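Long-range contact in GH18 chiitnase (Pseudoalteromonas aurantia, PDB 6K7Z), which probably hydrolyses chitin internally along its chain, as an endo-acting chitinase of glycoside hydrolase family 18: residues A[8-13]-A[261-266]. Numbering follows the deposited sequence.
Sequences YNSGAV and QFSSDH
Where the family 18 TIM barrel closes, the loops that follow its first and last strands, 3-8 and 256-260, lock together through Gln-261 and Ser-263. The Gln-261 carboxamide oxygen OE1 takes two successive backbone amides, Ser-10 N at 2.7 Å and, less straight, Asn-9 N at 3.1 Å. A water donating to the same oxygen also donates to Ser-10 O and accepts from Ser-263 N, tying both loops to one centre; a second water links Gln-261 NE2 to Asn-9 OD1. Gln-261 directly follows a cis peptide bond, and its CG sits between the backbone N and the carbonyl carbon (chi1 59°), from where the chain runs extended to the turn at Ser-10. Cut back to an alanine here, the side chain would probably leave the amides of Asn-9 and Ser-10 without their shared acceptor, and the water on Asn-9 OD1 without its partner on the glutamine. Ser-263 OG works both ways: it donates to Ser-10 O (2.8 Å) from well above that carbonyl plane and accepts a nearly straight bond from Val-13 N (2.9 Å). Ser-10 OG braces the same bend as an ST turn, accepting from Ala-12 N. Beneath this polar layer, Phe-262 CD2 meets the edge of the Tyr-8 ring at CD1 (3.5 Å), the ring planes inclined at 50°, while Val-13 CG1 packs against Phe-262 CE2 (3.6 Å). Tyr-8 OH bonds to Val-13 O and closes the loop on itself. Asn-9 ND2 reaches Ala-29 O in the adjoining strand 25-33, and beyond the 3-10 turn 262-264 Asp-265 accepts from Trp-270 N and Ile-271 N of helix 269-277.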
loop_
_atom_site.group_PDB
_atom_site.type_symbol
_atom_site.label_atom_id
_atom_site.label_comp_id
_atom_site.label_asym_id
_atom_site.label_seq_id
_atom_site.Cartn_x
_atom_site.Cartn_y
_atom_site.Cartn_z
ATOM N N TYR A 8 6.027 -7.150 -2.041
ATOM C CA TYR A 8 6.661 -8.310 -2.649
ATOM C C TYR A 8 5.851 -8.688 -3.883
ATOM O O TYR A 8 4.743 -9.217 -3.766
ATOM C CB TYR A 8 6.750 -9.461 -1.657
ATOM C CG TYR A 8 7.558 -10.636 -2.164
ATOM C CD1 TYR A 8 8.936 -10.635 -2.045
ATOM C CD2 TYR A 8 6.950 -11.739 -2.748
ATOM C CE1 TYR A 8 9.699 -11.695 -2.483
ATOM C CE2 TYR A 8 7.724 -12.817 -3.204
ATOM C CZ TYR A 8 9.101 -12.773 -3.070
ATOM O OH TYR A 8 9.912 -13.822 -3.498
ATOM N N ASN A 9 6.409 -8.412 -5.062
ATOM C CA ASN A 9 5.802 -8.807 -6.332
ATOM C C ASN A 9 6.777 -9.682 -7.099
ATOM O O ASN A 9 6.515 -10.875 -7.266
ATOM C CB ASN A 9 5.385 -7.567 -7.129
ATOM C CG ASN A 9 4.619 -7.907 -8.410
ATOM O OD1 ASN A 9 5.079 -7.606 -9.506
ATOM N ND2 ASN A 9 3.442 -8.514 -8.271
ATOM N N SER A 10 7.911 -9.139 -7.556
ATOM C CA SER A 10 8.956 -9.954 -8.160
ATOM C C SER A 10 9.535 -10.930 -7.143
ATOM O O SER A 10 9.705 -10.601 -5.964
ATOM C CB SER A 10 10.078 -9.068 -8.706
ATOM O OG SER A 10 11.269 -9.826 -8.854
ATOM N N GLY A 11 9.869 -12.133 -7.612
ATOM C CA GLY A 11 10.435 -13.135 -6.730
ATOM C C GLY A 11 11.940 -13.295 -6.787
ATOM O O GLY A 11 12.453 -14.331 -6.353
ATOM N N ALA A 12 12.660 -12.273 -7.279
ATOM C CA ALA A 12 14.100 -12.412 -7.505
ATOM C C ALA A 12 14.870 -12.670 -6.216
ATOM O O ALA A 12 15.946 -13.285 -6.247
ATOM C CB ALA A 12 14.648 -11.164 -8.202
ATOM N N VAL A 13 14.363 -12.203 -5.086
ATOM C CA VAL A 13 14.930 -12.483 -3.768
ATOM C C VAL A 13 13.931 -13.357 -3.020
ATOM O O VAL A 13 12.740 -13.022 -2.993
ATOM C CB VAL A 13 15.215 -11.188 -2.979
ATOM C CG1 VAL A 13 15.751 -11.511 -1.582
ATOM C CG2 VAL A 13 16.191 -10.292 -3.743
ATOM N N GLN A 261 10.450 -2.228 -4.705
ATOM C CA GLN A 261 9.835 -3.389 -4.080
ATOM C C GLN A 261 10.946 -4.259 -3.493
ATOM O O GLN A 261 12.131 -4.047 -3.788
ATOM C CB GLN A 261 9.006 -4.190 -5.095
ATOM C CG GLN A 261 9.812 -4.714 -6.295
ATOM C CD GLN A 261 9.019 -5.700 -7.141
ATOM O OE1 GLN A 261 8.487 -6.687 -6.628
ATOM N NE2 GLN A 261 8.924 -5.426 -8.442
ATOM N N PHE A 262 10.545 -5.258 -2.700
ATOM C CA PHE A 262 11.485 -6.049 -1.906
ATOM C C PHE A 262 12.629 -6.623 -2.740
ATOM O O PHE A 262 13.806 -6.513 -2.368
ATOM C CB PHE A 262 10.717 -7.171 -1.199
ATOM C CG PHE A 262 11.591 -8.072 -0.396
ATOM C CD1 PHE A 262 12.085 -7.659 0.839
ATOM C CD2 PHE A 262 11.942 -9.323 -0.880
ATOM C CE1 PHE A 262 12.914 -8.487 1.575
ATOM C CE2 PHE A 262 12.759 -10.166 -0.146
ATOM C CZ PHE A 262 13.239 -9.755 1.085
ATOM N N SER A 263 12.308 -7.263 -3.862
ATOM C CA SER A 263 13.342 -8.017 -4.574
ATOM C C SER A 263 14.317 -7.130 -5.334
ATOM O O SER A 263 15.229 -7.652 -5.991
ATOM C CB SER A 263 12.696 -9.013 -5.533
ATOM O OG SER A 263 12.272 -10.162 -4.821
ATOM N N SER A 264 14.166 -5.816 -5.255
ATOM C CA SER A 264 15.132 -4.906 -5.853
ATOM C C SER A 264 16.251 -4.512 -4.896
ATOM O O SER A 264 17.200 -3.842 -5.324
ATOM C CB SER A 264 14.431 -3.637 -6.331
ATOM O OG SER A 264 13.514 -3.933 -7.353
ATOM N N ASP A 265 16.162 -4.899 -3.628
ATOM C CA ASP A 265 17.077 -4.434 -2.584
ATOM C C ASP A 265 18.111 -5.516 -2.295
ATOM O O ASP A 265 17.850 -6.460 -1.548
ATOM C CB ASP A 265 16.321 -4.071 -1.318
ATOM C CG ASP A 265 17.244 -3.665 -0.199
ATOM O OD1 ASP A 265 18.426 -3.338 -0.492
ATOM O OD2 ASP A 265 16.793 -3.659 0.962
ATOM N N HIS A 266 19.280 -5.350 -2.840
ATOM C CA HIS A 266 20.410 -6.270 -2.691
ATOM C C HIS A 266 20.923 -6.440 -1.271
ATOM O O HIS A 266 21.351 -5.523 -0.669
ATOM C CB HIS A 266 21.553 -5.765 -3.568
ATOM C CG HIS A 266 22.663 -6.737 -3.756
ATOM N ND1 HIS A 266 23.952 -6.461 -3.398
ATOM C CD2 HIS A 266 22.678 -7.981 -4.271
ATOM C CE1 HIS A 266 24.708 -7.500 -3.653
ATOM N NE2 HIS A 266 23.960 -8.432 -4.196
HETATM O O HOH W 1 7.554 -6.757 -10.409
HETATM O O HOH W 2 9.758 -8.029 -4.686
#